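Local coordinates for class II aldolase/adducin N-terminal domain-containing protein (Thermoplasma acidophilum, PDB 3M4R) that binds zinc in its class II aldolase/adducin N-terminal domain, the part present here, and may act as an oxidoreductase in the full-length protein, at residues A[182-185]-A[189-192]; A[53-58]-A[104-109]. One frame throughout, in Å; residues are numbered along the deposited sequence.

The first strand concerned, 54-61, carries segment 53-58. The chain then runs through strand 75-79 and helices 80-85 and 94-103 before returning at 104-109, where contact 2 closes a loop of 45 residues at the periphery. Helix 117-121, strand 127-131 and further elements follow, and strand 182-185 then turns through three residues, among them the zinc ligand H188, into strand 189-194; contact 1 closes this tight hairpin. The two loops follow in series and neither nest nor cross. The centres of the two contacts lie about 26 Å apart, on opposite sides of the chain's centre, yet both reach the same mixed sheet: one ties a loop to it, the other joins two of its inner strands.

Contact 1: A[182-185]-A[189-192]; sequences GIVL and GLLT
The carbonyl O of L191 accepts the backbone N-H of I183 in its own plane (N to O 2.8 Å, N-H...O 165°). G182 CA adds a C-H contact to the same L191 O at 3.2 Å. L191 N returns a straight bond to I183 O, and L185 and G189 form a second reciprocal backbone pair, which makes this an antiparallel beta hairpin. On one face, CD1 of L185 meets CD1 of L191 at 4.0 Å. On the other, L190 has CG anti to its backbone N (chi1 178°), and its CD1 swings back across the strand gap. There L190 CD1 lies 3.4 Å from I183 O and 3.9 Å from V184 CG2. The hairpin borders the zinc site: H188, a ligand, lies in its turn, and L190 O accepts from ND1 of the ligand H130, probably helping to orient that imidazole. T192 OG1 bonds to H204 and A200 O of helix 197-215, whose side chains cover L190. Helix 166-175 covers I183, L185 and L191 through V172, while strands 156-159 and 127-131 flank the hairpin.

Contact 2: A[53-58]-A[104-109]; sequences RIISVL and SMVNPS
V57, with CG1 anti to its backbone N (chi1 176°), and V106, with CG1 anti to its carbonyl carbon (chi1 -43°), direct methyl groups at one another. V106 CG1 sits before the fork of V57, meeting V57 CG1 at 4.1 Å. It is equally near the other prong, V57 CG2, also at 4.1 Å, so a single methyl of V106 faces both branches. I55, two residues back on the same strand, extends its side chain alongside, and I55 CD1 comes within 4.4 Å of V106 CG1, a looser apolar touch. V106 was modelled in two conformers, and the contacts of its CG1 are doubtful to that extent. The backbones stay well separated, with V57 CA and V106 CA 8.0 Å apart, and the two segments bury just 82 Å² between them.

The contact lays a loop against the mixed sheet of the class II aldolase domain, away from the zinc site. Strand 54-61 runs between 40-48 and 75-79: I55 and V57 pair through their backbones with E47 and T45, L58 with I78 of strand 75-79, and S56 with M80 at the start of helix 80-85. The loop follows helix 94-103; S104 is tied back to it by OG bonding to Y100 O, and to the sheet by a backbone bond with R79. The side chain of M105, a selenomethionine, rests on T76 and I78.

Just beyond V106, N107 makes an Asx turn. Its OD1 accepts the backbone N of S109 at 3.0 Å, fairly straight at the hydrogen (164°) but from above the carboxamide plane. S109 OG reaches N107 OD1 from the same face at 2.9 Å, a bond that is doubtful because S109 too was modelled in two conformers.

Contact 1: A[182-185]-A[189-192]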
ATOM      1  N   GLY A 182       9.918  -4.523  -3.807  1.00 25.28           N
ATOM      2  CA  GLY A 182       9.464  -3.237  -3.265  1.00 23.90           C
ATOM      3  C   GLY A 182       9.678  -2.106  -4.237  1.00 23.46           C
ATOM      4  O   GLY A 182      10.477  -2.228  -5.157  1.00 23.19           O
ATOM      5  N   ILE A 183       8.915  -1.024  -4.042  1.00 23.22           N
ATOM      6  CA  ILE A 183       9.091   0.227  -4.755  1.00 23.02           C
ATOM      7  C   ILE A 183       9.293   1.323  -3.711  1.00 23.21           C
ATOM      8  O   ILE A 183       8.461   1.498  -2.821  1.00 23.73           O
ATOM      9  CB  ILE A 183       7.876   0.589  -5.587  1.00 22.80           C
ATOM     10  CG1 ILE A 183       7.665  -0.456  -6.698  1.00 23.10           C
ATOM     11  CG2 ILE A 183       8.040   1.984  -6.157  1.00 22.96           C
ATOM     12  CD1 ILE A 183       6.350  -0.210  -7.564  1.00 22.78           C
ATOM     13  N   VAL A 184      10.421   2.018  -3.816  1.00 23.44           N
ATOM     14  CA  VAL A 184      10.842   3.043  -2.861  1.00 22.96           C
ATOM     15  C   VAL A 184      10.474   4.398  -3.436  1.00 22.68           C
ATOM     16  O   VAL A 184      10.804   4.689  -4.570  1.00 23.29           O
ATOM     17  CB  VAL A 184      12.344   3.002  -2.631  1.00 22.96           C
ATOM     18  CG1 VAL A 184      12.782   4.153  -1.679  1.00 21.60           C
ATOM     19  CG2 VAL A 184      12.723   1.640  -2.069  1.00 22.10           C
ATOM     20  N   LEU A 185       9.771   5.204  -2.655  1.00 21.86           N
ATOM     21  CA  LEU A 185       9.269   6.505  -3.134  1.00 21.21           C
ATOM     22  C   LEU A 185      10.037   7.571  -2.372  1.00 21.64           C
ATOM     23  O   LEU A 185       9.784   7.798  -1.181  1.00 21.30           O
ATOM     24  CB  LEU A 185       7.748   6.612  -2.893  1.00 21.53           C
ATOM     25  CG  LEU A 185       6.814   5.486  -3.400  1.00 20.91           C
ATOM     26  CD1 LEU A 185       5.315   5.769  -3.029  1.00 22.55           C
ATOM     27  CD2 LEU A 185       6.978   5.245  -4.883  1.00 19.36           C
ATOM     28  N   GLY A 189       7.915   7.310   1.019  1.00 22.91           N
ATOM     29  CA  GLY A 189       7.885   6.065   1.770  1.00 23.21           C
ATOM     30  C   GLY A 189       8.174   4.865   0.908  1.00 23.40           C
ATOM     31  O   GLY A 189       9.003   4.918  -0.016  1.00 22.58           O
ATOM     32  N   LEU A 190       7.466   3.779   1.211  1.00 23.47           N
ATOM     33  CA  LEU A 190       7.731   2.494   0.610  1.00 23.48           C
ATOM     34  C   LEU A 190       6.450   1.789   0.246  1.00 23.17           C
ATOM     35  O   LEU A 190       5.465   1.842   0.993  1.00 24.40           O
ATOM     36  CB  LEU A 190       8.493   1.635   1.597  1.00 22.26           C
ATOM     37  CG  LEU A 190       8.841   0.192   1.194  1.00 22.15           C
ATOM     38  CD1 LEU A 190       9.805   0.108  -0.022  1.00 20.02           C
ATOM     39  CD2 LEU A 190       9.540  -0.440   2.406  1.00 18.70           C
ATOM     40  N   LEU A 191       6.499   1.073  -0.875  1.00 22.63           N
ATOM     41  CA  LEU A 191       5.512   0.096  -1.218  1.00 21.08           C
ATOM     42  C   LEU A 191       6.114  -1.291  -1.299  1.00 21.89           C
ATOM     43  O   LEU A 191       7.142  -1.513  -1.967  1.00 21.62           O
ATOM     44  CB  LEU A 191       4.914   0.425  -2.558  1.00 21.19           C
ATOM     45  CG  LEU A 191       4.019   1.666  -2.608  1.00 21.18           C
ATOM     46  CD1 LEU A 191       4.038   2.170  -4.041  1.00 17.47           C
ATOM     47  CD2 LEU A 191       2.572   1.314  -2.122  1.00 19.79           C
ATOM     48  N   THR A 192       5.468  -2.223  -0.617  1.00 22.46           N
ATOM     49  CA  THR A 192       5.705  -3.658  -0.826  1.00 22.63           C
ATOM     50  C   THR A 192       4.405  -4.394  -1.105  1.00 22.99           C
ATOM     51  O   THR A 192       3.306  -3.869  -0.896  1.00 21.99           O
ATOM     52  CB  THR A 192       6.487  -4.265   0.320  1.00 22.95           C
ATOM     53  OG1 THR A 192       5.776  -4.161   1.567  1.00 24.30           O
ATOM     54  CG2 THR A 192       7.905  -3.619   0.399  1.00 20.42           C
TER

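Contact 2: A[53-58]-A[104-109]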
ATOM      1  N   ARG A  53     -23.641 -10.030  -8.255  1.00 29.15           N
ATOM      2  CA  ARG A  53     -22.558 -10.288  -9.164  1.00 29.82           C
ATOM      3  C   ARG A  53     -21.312 -10.624  -8.315  1.00 30.23           C
ATOM      4  O   ARG A  53     -21.075 -10.018  -7.262  1.00 30.38           O
ATOM      5  CB  ARG A  53     -22.340  -9.106 -10.096  1.00 30.80           C
ATOM      6  CG  ARG A  53     -23.453  -9.024 -11.176  1.00 33.64           C
ATOM      7  CD  ARG A  53     -23.577  -7.714 -11.958  1.00 36.97           C
ATOM      8  NE  ARG A  53     -23.471  -6.550 -11.080  1.00 40.74           N
ATOM      9  CZ  ARG A  53     -24.151  -5.415 -11.191  1.00 37.44           C
ATOM     10  NH1 ARG A  53     -23.905  -4.469 -10.294  1.00 37.44           N
ATOM     11  NH2 ARG A  53     -25.029  -5.198 -12.168  1.00 36.25           N
ATOM     12  N   ILE A  54     -20.561 -11.628  -8.750  1.00 29.40           N
ATOM     13  CA  ILE A  54     -19.287 -11.974  -8.097  1.00 29.95           C
ATOM     14  C   ILE A  54     -18.253 -11.080  -8.754  1.00 30.19           C
ATOM     15  O   ILE A  54     -18.151 -11.056  -9.976  1.00 33.05           O
ATOM     16  CB  ILE A  54     -18.931 -13.479  -8.218  1.00 29.53           C
ATOM     17  CG1 ILE A  54     -20.070 -14.325  -7.687  1.00 32.34           C
ATOM     18  CG2 ILE A  54     -17.698 -13.849  -7.346  1.00 27.30           C
ATOM     19  CD1 ILE A  54     -20.608 -13.859  -6.292  1.00 35.64           C
ATOM     20  N   ILE A  55     -17.549 -10.281  -7.961  1.00 28.55           N
ATOM     21  CA  ILE A  55     -16.665  -9.233  -8.516  1.00 27.28           C
ATOM     22  C   ILE A  55     -15.367  -9.142  -7.758  1.00 26.43           C
ATOM     23  O   ILE A  55     -15.292  -9.572  -6.603  1.00 25.44           O
ATOM     24  CB  ILE A  55     -17.322  -7.809  -8.456  1.00 27.20           C
ATOM     25  CG1 ILE A  55     -17.867  -7.505  -7.051  1.00 26.25           C
ATOM     26  CG2 ILE A  55     -18.463  -7.663  -9.521  1.00 28.14           C
ATOM     27  CD1 ILE A  55     -17.937  -5.988  -6.716  1.00 26.22           C
ATOM     28  N   SER A  56     -14.379  -8.507  -8.394  1.00 25.43           N
ATOM     29  CA  SER A  56     -13.085  -8.288  -7.810  1.00 25.63           C
ATOM     30  C   SER A  56     -13.093  -6.947  -7.042  1.00 24.23           C
ATOM     31  O   SER A  56     -13.484  -5.936  -7.595  1.00 23.12           O
ATOM     32  CB  SER A  56     -12.031  -8.277  -8.927  1.00 26.15           C
ATOM     33  OG  SER A  56     -10.794  -7.993  -8.349  1.00 29.81           O
ATOM     34  N   VAL A  57     -12.781  -6.994  -5.752  1.00 22.38           N
ATOM     35  CA  VAL A  57     -12.934  -5.844  -4.873  1.00 23.18           C
ATOM     36  C   VAL A  57     -11.566  -5.571  -4.245  1.00 23.24           C
ATOM     37  O   VAL A  57     -10.900  -6.507  -3.779  1.00 24.07           O
ATOM     38  CB  VAL A  57     -13.973  -6.079  -3.770  1.00 22.93           C
ATOM     39  CG1 VAL A  57     -14.049  -4.909  -2.814  1.00 20.78           C
ATOM     40  CG2 VAL A  57     -15.435  -6.355  -4.391  1.00 23.04           C
ATOM     41  N   LEU A  58     -11.164  -4.300  -4.251  1.00 22.81           N
ATOM     42  CA  LEU A  58     -10.053  -3.825  -3.495  1.00 22.62           C
ATOM     43  C   LEU A  58     -10.564  -3.358  -2.167  1.00 22.43           C
ATOM     44  O   LEU A  58     -11.293  -2.400  -2.064  1.00 22.42           O
ATOM     45  CB  LEU A  58      -9.291  -2.678  -4.215  1.00 22.42           C
ATOM     46  CG  LEU A  58      -8.060  -2.115  -3.478  1.00 22.23           C
ATOM     47  CD1 LEU A  58      -6.851  -3.104  -3.565  1.00 22.33           C
ATOM     48  CD2 LEU A  58      -7.735  -0.736  -4.092  1.00 22.48           C
ATOM     49  N   SER A 104     -16.932   4.551  -7.038  1.00 20.56           N
ATOM     50  CA  SER A 104     -16.394   3.178  -7.224  1.00 21.06           C
ATOM     51  C   SER A 104     -16.576   2.303  -5.975  1.00 21.26           C
ATOM     52  O   SER A 104     -16.176   1.136  -5.949  1.00 21.06           O
ATOM     53  CB  SER A 104     -14.919   3.228  -7.609  1.00 21.55           C
ATOM     54  OG  SER A 104     -14.721   4.053  -8.752  1.00 20.14           O
HETATM   55  N   MSE A 105     -17.246   2.850  -4.968  1.00 21.44           N
HETATM   56  CA  MSE A 105     -17.443   2.155  -3.678  1.00 21.54           C
HETATM   57  C   MSE A 105     -18.536   1.114  -3.814  1.00 22.04           C
HETATM   58  O   MSE A 105     -19.628   1.392  -4.313  1.00 17.69           O
HETATM   59  CB  MSE A 105     -17.824   3.129  -2.572  1.00 21.64           C
HETATM   60  CG  MSE A 105     -16.649   3.881  -2.011  1.00 20.25           C
HETATM   61 SE   MSE A 105     -17.190   5.341  -0.921  1.00 23.71          SE
HETATM   62  CE  MSE A 105     -17.493   4.335   0.793  1.00 19.67           C
ATOM     63  N   VAL A 106     -18.243  -0.106  -3.397  1.00 20.64           N
ATOM     64  CA  VAL A 106     -19.250  -1.168  -3.354  0.50 21.72           C
ATOM     65  C   VAL A 106     -20.383  -0.829  -2.377  1.00 22.66           C
ATOM     66  O   VAL A 106     -21.527  -1.164  -2.607  1.00 23.56           O
ATOM     67  CB  VAL A 106     -18.620  -2.542  -3.015  0.50 21.89           C
ATOM     68  CG1 VAL A 106     -17.343  -2.731  -3.787  0.50 20.90           C
ATOM     69  CG2 VAL A 106     -18.339  -2.665  -1.510  0.50 23.44           C
ATOM     70  N   ASN A 107     -20.072  -0.129  -1.304  1.00 22.79           N
ATOM     71  CA  ASN A 107     -21.059   0.275  -0.367  1.00 24.31           C
ATOM     72  C   ASN A 107     -20.800   1.706   0.041  1.00 25.17           C
ATOM     73  O   ASN A 107     -20.020   1.977   0.956  1.00 23.77           O
ATOM     74  CB  ASN A 107     -21.136  -0.604   0.882  1.00 24.95           C
ATOM     75  CG  ASN A 107     -22.222  -0.106   1.866  1.00 28.50           C
ATOM     76  OD1 ASN A 107     -22.926   0.903   1.639  1.00 35.38           O
ATOM     77  ND2 ASN A 107     -22.377  -0.832   2.943  1.00 35.65           N
ATOM     78  N   PRO A 108     -21.549   2.635  -0.572  1.00 26.48           N
ATOM     79  CA  PRO A 108     -21.245   4.043  -0.370  1.00 26.18           C
ATOM     80  C   PRO A 108     -21.406   4.519   1.085  1.00 26.21           C
ATOM     81  O   PRO A 108     -20.991   5.625   1.384  1.00 27.55           O
ATOM     82  CB  PRO A 108     -22.230   4.761  -1.323  1.00 28.03           C
ATOM     83  CG  PRO A 108     -22.521   3.773  -2.438  1.00 28.28           C
ATOM     84  CD  PRO A 108     -22.484   2.396  -1.705  1.00 26.99           C
ATOM     85  N   SER A 109     -21.977   3.709   1.968  1.00 25.47           N
ATOM     86  CA  SER A 109     -22.123   4.114   3.365  0.50 25.54           C
ATOM     87  C   SER A 109     -20.880   3.771   4.192  1.00 25.29           C
ATOM     88  O   SER A 109     -20.761   4.203   5.328  1.00 23.02           O
ATOM     89  CB  SER A 109     -23.362   3.481   4.010  0.50 26.21           C
ATOM     90  OG  SER A 109     -23.179   2.097   4.229  0.50 26.35           O
TER